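Local coordinates for extracellular serine protease (Aeromonas sobria, PDB 3WQB), which cleaves peptide bonds after paired basic residues, one of them lysine, as a calcium-binding secreted serine protease of the furin type and a probable virulence factor, at residues 178-182 with 242-248; 442-446 with 584-588; 476-482 with 528-534. The protein carries 1 engineered substitution. All coordinates share one frame; numbering follows the deposited sequence.

In the fold
The three contacts follow the chain from the subtilisin domain into the P-domain. Contact 1 (178-182 with 242-248) lies in the peptidase, at the C-terminal end of strand 173-179 and just beyond it. Contacts 2 and 3 belong to one antiparallel sheet of the P-domain, in which strand 471-482 runs beside strand 583-595; their centres are about 10 Å apart, and contact 3 falls between the segments of contact 2 in sequence. Contact 1 is about 14 Å from contact 3, centre to centre, and touches it: Pro248 O probably accepts a hydrogen bond from Arg532 NH2, and Asn245 OD1 from Leu534 N. The domains meet there; contact 2 lies about 24 Å from contact 1 between centres.

Contact 1: residues 178-182 with 242-248; sequences YGMSV and ENSNLDP
Ser181 and Glu242 meet side chain to side chain: the hydroxyl OG donates to OE1 of the carboxylate at 2.7 Å, on the syn lone pair. Glu242 reaches this far because its CG stands anti to the backbone N (chi1 -177°) and the chain continues extended. Two waters extend this link, one between OE1 and the backbone N of Val182, the other donating to OE2, which also bonds Ser272. Asp247 works differently, taking a backbone partner: Met180 N donates to OD2 at 2.9 Å, arriving from above the carboxylate plane, 54° out of it. The Met180 chain, bent at its last torsion, lays CE against CD of Pro248 at 3.8 Å, the two side chains crossing at about a right angle, and Val182 CG2 rests on Leu246 CB. Gly179 lies about 9 Å from the side chains of His115 and the engineered Ala336, predicted charge-relay positions of the subtilisin fold. The contact ties the chain leaving strand 173-179 to the loop before strand 255-261. From the loop, Leu246 reaches Met531 of strand 527-535; at the strand end, Tyr178 and Gly179 form an antiparallel ladder with a strand of another protein chain.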
ATOM      1  N   TYR A 178      -3.800  -0.281  -4.777  1.00  8.81           N
ATOM      2  CA  TYR A 178      -4.187  -1.668  -4.546  1.00  8.97           C
ATOM      3  C   TYR A 178      -3.361  -2.299  -3.434  1.00  9.19           C
ATOM      4  O   TYR A 178      -2.371  -1.726  -2.985  1.00  9.40           O
ATOM      5  CB  TYR A 178      -4.093  -2.496  -5.845  1.00  9.22           C
ATOM      6  CG  TYR A 178      -2.725  -2.513  -6.492  1.00  9.97           C
ATOM      7  CD1 TYR A 178      -1.685  -3.301  -5.973  1.00  9.10           C
ATOM      8  CD2 TYR A 178      -2.480  -1.776  -7.651  1.00 10.03           C
ATOM      9  CE1 TYR A 178      -0.425  -3.326  -6.573  1.00 11.45           C
ATOM     10  CE2 TYR A 178      -1.230  -1.796  -8.262  1.00 11.14           C
ATOM     11  CZ  TYR A 178      -0.210  -2.573  -7.718  1.00 11.54           C
ATOM     12  OH  TYR A 178       1.026  -2.597  -8.314  1.00 13.58           O
ATOM     13  N   GLY A 179      -3.799  -3.472  -2.976  1.00  9.36           N
ATOM     14  CA  GLY A 179      -3.079  -4.186  -1.944  1.00  9.87           C
ATOM     15  C   GLY A 179      -3.663  -5.564  -1.736  1.00 10.58           C
ATOM     16  O   GLY A 179      -4.673  -5.931  -2.355  1.00 10.47           O
ATOM     17  N   MET A 180      -3.023  -6.311  -0.847  1.00 11.01           N
ATOM     18  CA  MET A 180      -3.415  -7.678  -0.570  1.00 12.46           C
ATOM     19  C   MET A 180      -3.750  -7.845   0.905  1.00 12.72           C
ATOM     20  O   MET A 180      -2.883  -7.686   1.762  1.00 14.88           O
ATOM     21  CB  MET A 180      -2.295  -8.635  -0.982  1.00 13.43           C
ATOM     22  CG  MET A 180      -2.723 -10.102  -0.920  1.00 16.60           C
ATOM     23  SD  MET A 180      -1.421 -11.212  -1.441  1.00 24.66           S
ATOM     24  CE  MET A 180      -0.293 -10.955  -0.114  1.00 19.82           C
ATOM     25  N   SER A 181      -5.005  -8.176   1.202  1.00 12.82           N
ATOM     26  CA  SER A 181      -5.397  -8.513   2.570  1.00 13.01           C
ATOM     27  C   SER A 181      -5.082  -9.979   2.815  1.00 13.43           C
ATOM     28  O   SER A 181      -5.230 -10.805   1.914  1.00 15.28           O
ATOM     29  CB  SER A 181      -6.876  -8.220   2.801  1.00 12.84           C
ATOM     30  OG  SER A 181      -7.126  -6.826   2.672  1.00 13.05           O
ATOM     31  N   VAL A 182      -4.634 -10.293   4.026  1.00 13.05           N
ATOM     32  CA  VAL A 182      -4.201 -11.654   4.346  1.00 13.18           C
ATOM     33  C   VAL A 182      -4.738 -12.088   5.691  1.00 13.11           C
ATOM     34  O   VAL A 182      -4.922 -11.260   6.589  1.00 13.38           O
ATOM     35  CB  VAL A 182      -2.647 -11.795   4.342  1.00 13.08           C
ATOM     36  CG1 VAL A 182      -2.080 -11.541   2.957  1.00 14.04           C
ATOM     37  CG2 VAL A 182      -1.998 -10.866   5.364  1.00 13.73           C
ATOM     38  N   GLU A 242      -6.527  -4.751   9.932  1.00 11.47           N
ATOM     39  CA  GLU A 242      -5.391  -4.801   9.024  1.00 11.66           C
ATOM     40  C   GLU A 242      -4.335  -3.773   9.402  1.00 11.76           C
ATOM     41  O   GLU A 242      -4.497  -2.578   9.169  1.00 12.46           O
ATOM     42  CB  GLU A 242      -5.868  -4.570   7.599  1.00 11.72           C
ATOM     43  CG  GLU A 242      -4.798  -4.677   6.549  1.00 12.53           C
ATOM     44  CD  GLU A 242      -5.397  -4.708   5.186  1.00 13.33           C
ATOM     45  OE1 GLU A 242      -5.680  -5.826   4.705  1.00 14.85           O
ATOM     46  OE2 GLU A 242      -5.619  -3.622   4.613  1.00 14.66           O
ATOM     47  N   ASN A 243      -3.263  -4.251  10.019  1.00 11.02           N
ATOM     48  CA  ASN A 243      -2.066  -3.458  10.135  1.00 10.76           C
ATOM     49  C   ASN A 243      -1.427  -3.418   8.752  1.00 10.51           C
ATOM     50  O   ASN A 243      -1.397  -4.434   8.054  1.00 10.94           O
ATOM     51  CB  ASN A 243      -1.137  -4.093  11.160  1.00 11.00           C
ATOM     52  CG  ASN A 243       0.082  -3.261  11.431  1.00  9.89           C
ATOM     53  OD1 ASN A 243       0.962  -3.143  10.579  1.00 11.74           O
ATOM     54  ND2 ASN A 243       0.161  -2.695  12.627  1.00 10.59           N
ATOM     55  N   SER A 244      -0.955  -2.243   8.339  1.00 10.14           N
ATOM     56  CA  SER A 244      -0.373  -2.060   7.007  1.00 10.12           C
ATOM     57  C   SER A 244       0.950  -2.793   6.729  1.00  9.97           C
ATOM     58  O   SER A 244       1.415  -2.819   5.582  1.00 10.59           O
ATOM     59  CB  SER A 244      -0.251  -0.566   6.703  1.00 10.22           C
ATOM     60  OG  SER A 244       0.478   0.114   7.703  1.00 10.23           O
ATOM     61  N   ASN A 245       1.550  -3.375   7.767  1.00  9.99           N
ATOM     62  CA  ASN A 245       2.712  -4.254   7.589  1.00 10.27           C
ATOM     63  C   ASN A 245       2.340  -5.695   7.209  1.00 10.53           C
ATOM     64  O   ASN A 245       3.223  -6.502   6.924  1.00 11.11           O
ATOM     65  CB  ASN A 245       3.604  -4.260   8.844  1.00 10.36           C
ATOM     66  CG  ASN A 245       4.752  -3.256   8.775  1.00 10.02           C
ATOM     67  OD1 ASN A 245       5.338  -3.040   7.725  1.00 10.66           O
ATOM     68  ND2 ASN A 245       5.109  -2.680   9.921  1.00 12.09           N
ATOM     69  N   LEU A 246       1.049  -6.040   7.205  1.00 10.14           N
ATOM     70  CA  LEU A 246       0.678  -7.422   6.870  1.00 10.99           C
ATOM     71  C   LEU A 246       0.904  -7.785   5.404  1.00 11.30           C
ATOM     72  O   LEU A 246       1.319  -8.902   5.101  1.00 12.48           O
ATOM     73  CB  LEU A 246      -0.754  -7.754   7.279  1.00 11.15           C
ATOM     74  CG  LEU A 246      -1.067  -7.752   8.771  1.00 11.92           C
ATOM     75  CD1 LEU A 246      -2.553  -8.028   8.993  1.00 14.32           C
ATOM     76  CD2 LEU A 246      -0.196  -8.753   9.527  1.00 15.42           C
ATOM     77  N   ASP A 247       0.641  -6.853   4.496  1.00 11.76           N
ATOM     78  CA  ASP A 247       0.868  -7.101   3.074  1.00 11.76           C
ATOM     79  C   ASP A 247       2.371  -6.971   2.827  1.00 11.75           C
ATOM     80  O   ASP A 247       2.926  -5.889   3.028  1.00 11.57           O
ATOM     81  CB  ASP A 247       0.069  -6.096   2.235  1.00 12.24           C
ATOM     82  CG  ASP A 247       0.374  -6.179   0.739  1.00 13.57           C
ATOM     83  OD1 ASP A 247       1.326  -6.885   0.320  1.00 14.35           O
ATOM     84  OD2 ASP A 247      -0.362  -5.513  -0.021  1.00 15.34           O
ATOM     85  N   PRO A 248       3.037  -8.080   2.444  1.00 12.60           N
ATOM     86  CA  PRO A 248       4.503  -8.052   2.295  1.00 12.48           C
ATOM     87  C   PRO A 248       5.062  -6.919   1.414  1.00 12.09           C
ATOM     88  O   PRO A 248       6.144  -6.399   1.691  1.00 12.50           O
ATOM     89  CB  PRO A 248       4.830  -9.431   1.700  1.00 13.08           C
ATOM     90  CG  PRO A 248       3.548  -9.921   1.116  1.00 15.05           C
ATOM     91  CD  PRO A 248       2.471  -9.374   2.003  1.00 12.50           C
TER
HETATM   92  O   HOH W   1      -2.665  -7.143   4.493  1.00 21.28           O
HETATM   93  O   HOH W   2      -7.659  -3.521   2.870  1.00 11.96           O
HETATM   94  O   HOH W   3      -4.851  -8.093   5.959  1.00 14.26           O

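Contact 2: residues 442-446 with 584-588; sequences KINVT and KLISW
The indole of Trp588 carries Ile443 on one face: CD1 stands 3.6 Å above the ring plane, displaced from the ring centre, in a CH-pi contact with the five-membered ring, 20° off its normal. At the edge of the indole, NE1 bonds Ser462 OG on strand 460-466. Ile443 and Trp588 lie side by side and point the same way. Trp588 CG sits between its backbone N and carbonyl carbon (chi1 69°), which sets the ring beside the neighbouring strand. The backbones of this pair are joined by two bonds: Ile443 N donates to Trp588 O at 2.8 Å and Trp588 N to Ile443 O. On the other face of the sheet the non-hydrogen-bonded pair Asn444 and Ser587 brings Asn444 OD1 to 3.6 Å from Ser587 CB, and the extended Lys442 chain passes CE near Ser587 OG. Farther along, Val445 N donates to Ile586 O at 2.9 Å, while Val445 CG2 meets Leu585 CD2 at 3.9 Å. Beyond that bond a water donates to both Val445 O and Leu585 O, bridging the two segments just after strand 436-444 ends. Ile586 and Ser587 together face Ser480 on the adjoining strand, a classic beta bulge. Strand 583-595 is thus flanked by 436-444 and 471-482, an antiparallel arrangement belonging to the beta-sandwich P-domain of furin-like proteases.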
ATOM      1  N   LYS A 442      21.304 -11.136  10.981  1.00 14.72           N
ATOM      2  CA  LYS A 442      20.404 -12.184  11.463  1.00 15.30           C
ATOM      3  C   LYS A 442      20.773 -12.606  12.876  1.00 15.15           C
ATOM      4  O   LYS A 442      21.948 -12.818  13.194  1.00 15.52           O
ATOM      5  CB  LYS A 442      20.411 -13.395  10.517  1.00 15.96           C
ATOM      6  CG  LYS A 442      19.378 -14.466  10.882  1.00 17.03           C
ATOM      7  CD  LYS A 442      19.117 -15.428   9.737  1.00 20.72           C
ATOM      8  CE  LYS A 442      17.964 -16.364  10.073  1.00 22.69           C
ATOM      9  NZ  LYS A 442      17.479 -17.113   8.876  1.00 24.99           N
ATOM     10  N   ILE A 443      19.753 -12.737  13.714  1.00 15.41           N
ATOM     11  CA  ILE A 443      19.922 -13.161  15.092  1.00 16.44           C
ATOM     12  C   ILE A 443      19.081 -14.413  15.300  1.00 16.78           C
ATOM     13  O   ILE A 443      17.854 -14.344  15.334  1.00 16.97           O
ATOM     14  CB  ILE A 443      19.488 -12.053  16.097  1.00 16.26           C
ATOM     15  CG1 ILE A 443      20.185 -10.716  15.798  1.00 16.88           C
ATOM     16  CG2 ILE A 443      19.758 -12.492  17.532  1.00 17.02           C
ATOM     17  CD1 ILE A 443      19.423  -9.807  14.848  1.00 17.50           C
ATOM     18  N   ASN A 444      19.745 -15.561  15.422  1.00 17.96           N
ATOM     19  CA  ASN A 444      19.069 -16.795  15.788  1.00 18.99           C
ATOM     20  C   ASN A 444      18.936 -16.858  17.304  1.00 19.66           C
ATOM     21  O   ASN A 444      19.908 -16.633  18.027  1.00 20.51           O
ATOM     22  CB  ASN A 444      19.831 -18.020  15.273  1.00 19.17           C
ATOM     23  CG  ASN A 444      19.871 -18.093  13.757  1.00 20.76           C
ATOM     24  OD1 ASN A 444      18.838 -18.044  13.090  1.00 23.27           O
ATOM     25  ND2 ASN A 444      21.066 -18.227  13.208  1.00 24.75           N
ATOM     26  N   VAL A 445      17.733 -17.165  17.778  1.00 19.80           N
ATOM     27  CA  VAL A 445      17.424 -17.112  19.202  1.00 21.08           C
ATOM     28  C   VAL A 445      17.322 -18.540  19.721  1.00 21.55           C
ATOM     29  O   VAL A 445      16.721 -19.399  19.076  1.00 21.56           O
ATOM     30  CB  VAL A 445      16.123 -16.309  19.457  1.00 21.12           C
ATOM     31  CG1 VAL A 445      15.742 -16.314  20.932  1.00 22.21           C
ATOM     32  CG2 VAL A 445      16.290 -14.873  18.973  1.00 21.65           C
ATOM     33  N   THR A 446      17.932 -18.785  20.877  1.00 22.92           N
ATOM     34  CA  THR A 446      18.025 -20.132  21.442  1.00 24.28           C
ATOM     35  C   THR A 446      17.758 -20.140  22.944  1.00 24.30           C
ATOM     36  O   THR A 446      17.841 -19.106  23.618  1.00 24.72           O
ATOM     37  CB  THR A 446      19.425 -20.759  21.196  1.00 24.79           C
ATOM     38  OG1 THR A 446      20.433 -19.937  21.792  1.00 26.50           O
ATOM     39  CG2 THR A 446      19.717 -20.923  19.701  1.00 25.74           C
ATOM     40  N   LYS A 584       7.462 -19.437  20.641  1.00 16.09           N
ATOM     41  CA  LYS A 584       8.910 -19.500  20.597  1.00 16.81           C
ATOM     42  C   LYS A 584       9.408 -18.536  19.534  1.00 15.70           C
ATOM     43  O   LYS A 584       9.020 -18.652  18.380  1.00 15.98           O
ATOM     44  CB  LYS A 584       9.354 -20.935  20.273  1.00 17.91           C
ATOM     45  CG  LYS A 584      10.852 -21.129  20.075  1.00 20.51           C
ATOM     46  CD  LYS A 584      11.193 -22.591  19.819  1.00 23.17           C
ATOM     47  CE  LYS A 584      10.846 -23.022  18.401  1.00 24.84           C
ATOM     48  NZ  LYS A 584      11.367 -24.382  18.081  1.00 26.36           N
ATOM     49  N   LEU A 585      10.244 -17.579  19.926  1.00 15.11           N
ATOM     50  CA  LEU A 585      10.945 -16.751  18.949  1.00 14.85           C
ATOM     51  C   LEU A 585      12.094 -17.572  18.366  1.00 15.09           C
ATOM     52  O   LEU A 585      12.919 -18.116  19.107  1.00 15.94           O
ATOM     53  CB  LEU A 585      11.478 -15.470  19.600  1.00 14.66           C
ATOM     54  CG  LEU A 585      12.248 -14.494  18.709  1.00 14.53           C
ATOM     55  CD1 LEU A 585      11.398 -13.978  17.537  1.00 14.72           C
ATOM     56  CD2 LEU A 585      12.776 -13.340  19.532  1.00 15.55           C
ATOM     57  N   ILE A 586      12.128 -17.664  17.042  1.00 14.78           N
ATOM     58  CA  ILE A 586      13.129 -18.464  16.331  1.00 14.97           C
ATOM     59  C   ILE A 586      14.313 -17.600  15.881  1.00 14.76           C
ATOM     60  O   ILE A 586      15.469 -17.898  16.184  1.00 14.88           O
ATOM     61  CB  ILE A 586      12.490 -19.218  15.125  1.00 15.12           C
ATOM     62  CG1 ILE A 586      11.414 -20.195  15.615  1.00 16.11           C
ATOM     63  CG2 ILE A 586      13.565 -19.938  14.287  1.00 15.29           C
ATOM     64  CD1 ILE A 586      10.466 -20.680  14.528  1.00 16.84           C
ATOM     65  N   SER A 587      14.017 -16.523  15.160  1.00 13.98           N
ATOM     66  CA  SER A 587      15.057 -15.647  14.653  1.00 14.15           C
ATOM     67  C   SER A 587      14.435 -14.332  14.263  1.00 13.11           C
ATOM     68  O   SER A 587      13.232 -14.248  14.043  1.00 13.41           O
ATOM     69  CB  SER A 587      15.730 -16.251  13.419  1.00 14.47           C
ATOM     70  OG  SER A 587      14.846 -16.291  12.318  1.00 17.58           O
ATOM     71  N   TRP A 588      15.268 -13.305  14.166  1.00 12.69           N
ATOM     72  CA  TRP A 588      14.868 -12.093  13.482  1.00 12.38           C
ATOM     73  C   TRP A 588      16.071 -11.523  12.768  1.00 12.57           C
ATOM     74  O   TRP A 588      17.211 -11.873  13.092  1.00 13.14           O
ATOM     75  CB  TRP A 588      14.235 -11.075  14.434  1.00 12.72           C
ATOM     76  CG  TRP A 588      15.157 -10.439  15.427  1.00 11.82           C
ATOM     77  CD1 TRP A 588      15.808 -11.052  16.459  1.00 13.08           C
ATOM     78  CD2 TRP A 588      15.506  -9.051  15.497  1.00 11.69           C
ATOM     79  NE1 TRP A 588      16.544 -10.137  17.160  1.00 12.98           N
ATOM     80  CE2 TRP A 588      16.377  -8.898  16.594  1.00 11.78           C
ATOM     81  CE3 TRP A 588      15.182  -7.926  14.724  1.00 10.97           C
ATOM     82  CZ2 TRP A 588      16.911  -7.660  16.957  1.00 12.45           C
ATOM     83  CZ3 TRP A 588      15.707  -6.694  15.088  1.00 11.15           C
ATOM     84  CH2 TRP A 588      16.560  -6.570  16.197  1.00 12.07           C
TER
HETATM   85  O   HOH W   4      14.204 -20.578  19.166  1.00 21.19           O

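Contact 3: residues 476-482 with 528-534; sequences QVMVSLD and LRDMRML
Strands 476-482 and 531-534 run antiparallel, their axes 4.6 Å apart at closest approach, with paired backbone bonds joining Val477 to Met533 and Val479 to Met531; the register slips by one residue before Leu481 pairs with Leu528. At the slip Ser480 OG accepts from Asp530 N at 3.0 Å, and a water joins this hydroxyl to Asp530 OD1. Next to it, Arg529 grips Asp482 end-on, NH1 and NH2 both reaching OD1 with that oxygen near the guanidinium plane; NH2 is at 2.7 Å, on the syn lone pair. NH1 also bonds Leu528 O, which Leu481 N approaches from the opposite face of the carbonyl plane. The other Asp482 oxygen, OD2, salt-bridges Lys526. On the apolar face Met533, bent at its last torsion (chi3 -76°), presses CE to 3.4 Å from Val479 CG2, an unusually tight fit, and Leu481 and Leu528 lie side by side. On the opposite face Gln476 and Arg532 run alongside, amide and guanidinium planes 12° apart; Gln476 NE2 bonds Ser251 O, while Arg532 bonds Pro248 O and forms a salt bridge with Asp197, all in the catalytic domain. Asp530 and Met531 both face Val479, a G1 beta bulge within an antiparallel sheet of the P-domain.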
ATOM      1  N   GLN A 476      13.965  -2.253   8.161  1.00 11.06           N
ATOM      2  CA  GLN A 476      13.213  -3.459   7.875  1.00 11.19           C
ATOM      3  C   GLN A 476      13.604  -4.527   8.869  1.00 11.60           C
ATOM      4  O   GLN A 476      14.771  -4.623   9.277  1.00 12.01           O
ATOM      5  CB  GLN A 476      13.493  -3.966   6.466  1.00 11.63           C
ATOM      6  CG  GLN A 476      13.010  -3.039   5.365  1.00 11.14           C
ATOM      7  CD  GLN A 476      13.540  -3.444   4.013  1.00 12.55           C
ATOM      8  OE1 GLN A 476      14.735  -3.699   3.865  1.00 13.14           O
ATOM      9  NE2 GLN A 476      12.663  -3.485   3.012  1.00 12.68           N
ATOM     10  N   VAL A 477      12.612  -5.318   9.255  1.00 12.02           N
ATOM     11  CA  VAL A 477      12.805  -6.448  10.152  1.00 13.21           C
ATOM     12  C   VAL A 477      12.121  -7.664   9.538  1.00 13.12           C
ATOM     13  O   VAL A 477      11.014  -7.556   8.995  1.00 14.85           O
ATOM     14  CB  VAL A 477      12.219  -6.137  11.562  1.00 13.99           C
ATOM     15  CG1 VAL A 477      12.050  -7.369  12.412  1.00 16.05           C
ATOM     16  CG2 VAL A 477      13.088  -5.139  12.298  1.00 14.03           C
ATOM     17  N   MET A 478      12.782  -8.817   9.601  1.00 12.62           N
ATOM     18  CA  MET A 478      12.109 -10.085   9.320  1.00 13.23           C
ATOM     19  C   MET A 478      12.029 -10.853  10.620  1.00 12.84           C
ATOM     20  O   MET A 478      12.970 -10.814  11.412  1.00 13.06           O
ATOM     21  CB  MET A 478      12.857 -10.898   8.267  1.00 13.62           C
ATOM     22  CG  MET A 478      12.763 -10.287   6.883  1.00 15.19           C
ATOM     23  SD  MET A 478      13.541 -11.323   5.641  1.00 19.35           S
ATOM     24  CE  MET A 478      15.265 -11.280   6.132  1.00 19.78           C
ATOM     25  N   VAL A 479      10.895 -11.510  10.857  1.00 12.18           N
ATOM     26  CA  VAL A 479      10.688 -12.280  12.098  1.00 12.28           C
ATOM     27  C   VAL A 479      10.241 -13.704  11.786  1.00 12.02           C
ATOM     28  O   VAL A 479       9.402 -13.931  10.901  1.00 12.12           O
ATOM     29  CB  VAL A 479       9.661 -11.602  13.061  1.00 12.40           C
ATOM     30  CG1 VAL A 479       9.463 -12.448  14.328  1.00 13.79           C
ATOM     31  CG2 VAL A 479      10.122 -10.216  13.449  1.00 14.02           C
ATOM     32  N   SER A 480      10.825 -14.649  12.517  1.00 12.03           N
ATOM     33  CA  SER A 480      10.388 -16.041  12.496  1.00 12.64           C
ATOM     34  C   SER A 480      10.100 -16.470  13.923  1.00 12.77           C
ATOM     35  O   SER A 480      10.915 -16.257  14.820  1.00 13.30           O
ATOM     36  CB  SER A 480      11.454 -16.941  11.869  1.00 13.20           C
ATOM     37  OG  SER A 480      11.646 -16.572  10.513  1.00 14.62           O
ATOM     38  N   LEU A 481       8.918 -17.045  14.129  1.00 12.76           N
ATOM     39  CA  LEU A 481       8.499 -17.515  15.444  1.00 13.07           C
ATOM     40  C   LEU A 481       7.401 -18.557  15.292  1.00 13.43           C
ATOM     41  O   LEU A 481       6.734 -18.626  14.256  1.00 13.57           O
ATOM     42  CB  LEU A 481       8.044 -16.344  16.340  1.00 13.16           C
ATOM     43  CG  LEU A 481       6.864 -15.467  15.912  1.00 12.70           C
ATOM     44  CD1 LEU A 481       5.529 -16.132  16.248  1.00 13.97           C
ATOM     45  CD2 LEU A 481       6.957 -14.115  16.603  1.00 14.28           C
ATOM     46  N   ASP A 482       7.221 -19.358  16.338  1.00 13.77           N
ATOM     47  CA  ASP A 482       6.065 -20.245  16.446  1.00 14.28           C
ATOM     48  C   ASP A 482       5.119 -19.726  17.507  1.00 14.19           C
ATOM     49  O   ASP A 482       5.549 -19.345  18.598  1.00 14.20           O
ATOM     50  CB  ASP A 482       6.494 -21.659  16.835  1.00 15.08           C
ATOM     51  CG  ASP A 482       7.247 -22.379  15.729  1.00 16.83           C
ATOM     52  OD1 ASP A 482       7.122 -21.999  14.544  1.00 19.07           O
ATOM     53  OD2 ASP A 482       7.952 -23.354  16.057  1.00 21.81           O
ATOM     54  N   LEU A 528       5.250 -17.293  12.235  1.00 16.82           N
ATOM     55  CA  LEU A 528       5.825 -16.391  11.244  1.00 15.68           C
ATOM     56  C   LEU A 528       7.081 -17.012  10.681  1.00 15.27           C
ATOM     57  O   LEU A 528       7.850 -17.617  11.419  1.00 15.07           O
ATOM     58  CB  LEU A 528       6.176 -15.046  11.884  1.00 15.39           C
ATOM     59  CG  LEU A 528       5.067 -14.269  12.602  1.00 14.95           C
ATOM     60  CD1 LEU A 528       5.610 -12.933  13.086  1.00 14.22           C
ATOM     61  CD2 LEU A 528       3.851 -14.075  11.708  1.00 15.19           C
ATOM     62  N   ARG A 529       7.273 -16.862   9.374  1.00 14.70           N
ATOM     63  CA  ARG A 529       8.476 -17.342   8.698  1.00 14.69           C
ATOM     64  C   ARG A 529       8.993 -16.220   7.803  1.00 14.70           C
ATOM     65  O   ARG A 529       8.421 -15.955   6.738  1.00 14.85           O
ATOM     66  CB  ARG A 529       8.186 -18.607   7.871  1.00 14.45           C
ATOM     67  CG  ARG A 529       7.869 -19.877   8.685  1.00 15.59           C
ATOM     68  CD  ARG A 529       9.026 -20.255   9.607  1.00 15.40           C
ATOM     69  NE  ARG A 529       8.799 -21.498  10.348  1.00 17.28           N
ATOM     70  CZ  ARG A 529       8.190 -21.573  11.529  1.00 17.21           C
ATOM     71  NH1 ARG A 529       7.720 -20.480  12.124  1.00 15.96           N
ATOM     72  NH2 ARG A 529       8.050 -22.745  12.123  1.00 18.63           N
ATOM     73  N   ASP A 530      10.044 -15.540   8.258  1.00 14.88           N
ATOM     74  CA  ASP A 530      10.602 -14.371   7.555  1.00 14.92           C
ATOM     75  C   ASP A 530       9.513 -13.357   7.184  1.00 14.22           C
ATOM     76  O   ASP A 530       9.479 -12.831   6.067  1.00 14.65           O
ATOM     77  CB  ASP A 530      11.382 -14.780   6.295  1.00 15.63           C
ATOM     78  CG  ASP A 530      12.668 -15.536   6.592  1.00 18.28           C
ATOM     79  OD1 ASP A 530      13.228 -15.391   7.696  1.00 20.05           O
ATOM     80  OD2 ASP A 530      13.122 -16.268   5.684  1.00 22.22           O
ATOM     81  N   MET A 531       8.602 -13.100   8.117  1.00 12.81           N
ATOM     82  CA  MET A 531       7.602 -12.072   7.876  1.00 12.58           C
ATOM     83  C   MET A 531       8.275 -10.712   7.978  1.00 11.83           C
ATOM     84  O   MET A 531       8.922 -10.413   8.975  1.00 11.63           O
ATOM     85  CB  MET A 531       6.442 -12.154   8.856  1.00 13.13           C
ATOM     86  CG  MET A 531       5.374 -11.139   8.497  1.00 14.96           C
ATOM     87  SD  MET A 531       4.014 -11.054   9.638  1.00 21.92           S
ATOM     88  CE  MET A 531       3.608  -9.318   9.523  1.00 19.78           C
ATOM     89  N   ARG A 532       8.118  -9.897   6.939  1.00 11.67           N
ATOM     90  CA  ARG A 532       8.805  -8.612   6.874  1.00 11.71           C
ATOM     91  C   ARG A 532       7.915  -7.469   7.350  1.00 11.39           C
ATOM     92  O   ARG A 532       6.702  -7.438   7.068  1.00 11.56           O
ATOM     93  CB  ARG A 532       9.334  -8.333   5.463  1.00 11.74           C
ATOM     94  CG  ARG A 532      10.342  -7.189   5.406  1.00 11.76           C
ATOM     95  CD  ARG A 532      10.896  -6.981   4.019  1.00 11.96           C
ATOM     96  NE  ARG A 532       9.811  -6.727   3.075  1.00 11.81           N
ATOM     97  CZ  ARG A 532       9.931  -6.771   1.755  1.00 12.77           C
ATOM     98  NH1 ARG A 532      11.100  -7.067   1.201  1.00 15.23           N
ATOM     99  NH2 ARG A 532       8.871  -6.527   0.990  1.00 14.32           N
ATOM    100  N   MET A 533       8.530  -6.548   8.095  1.00 10.51           N
ATOM    101  CA  MET A 533       7.864  -5.331   8.543  1.00 10.92           C
ATOM    102  C   MET A 533       8.821  -4.158   8.364  1.00 10.24           C
ATOM    103  O   MET A 533      10.046  -4.336   8.389  1.00 10.95           O
ATOM    104  CB  MET A 533       7.446  -5.450  10.008  1.00 11.75           C
ATOM    105  CG  MET A 533       6.400  -6.522  10.258  1.00 14.47           C
ATOM    106  SD  MET A 533       6.429  -7.205  11.931  1.00 16.47           S
ATOM    107  CE  MET A 533       7.859  -8.262  11.822  1.00 20.50           C
ATOM    108  N   LEU A 534       8.270  -2.965   8.161  1.00  9.24           N
ATOM    109  CA  LEU A 534       9.086  -1.761   8.038  1.00  9.39           C
ATOM    110  C   LEU A 534       8.611  -0.709   9.036  1.00  9.07           C
ATOM    111  O   LEU A 534       7.417  -0.624   9.335  1.00  9.04           O
ATOM    112  CB  LEU A 534       9.033  -1.231   6.599  1.00  9.46           C
ATOM    113  CG  LEU A 534       9.830   0.050   6.329  1.00  9.26           C
ATOM    114  CD1 LEU A 534      10.479   0.008   4.968  1.00 11.32           C
ATOM    115  CD2 LEU A 534       8.978   1.317   6.466  1.00  9.81           C
TER
HETATM  116  O   HOH W   5      13.081 -14.224  10.157  1.00 22.02           O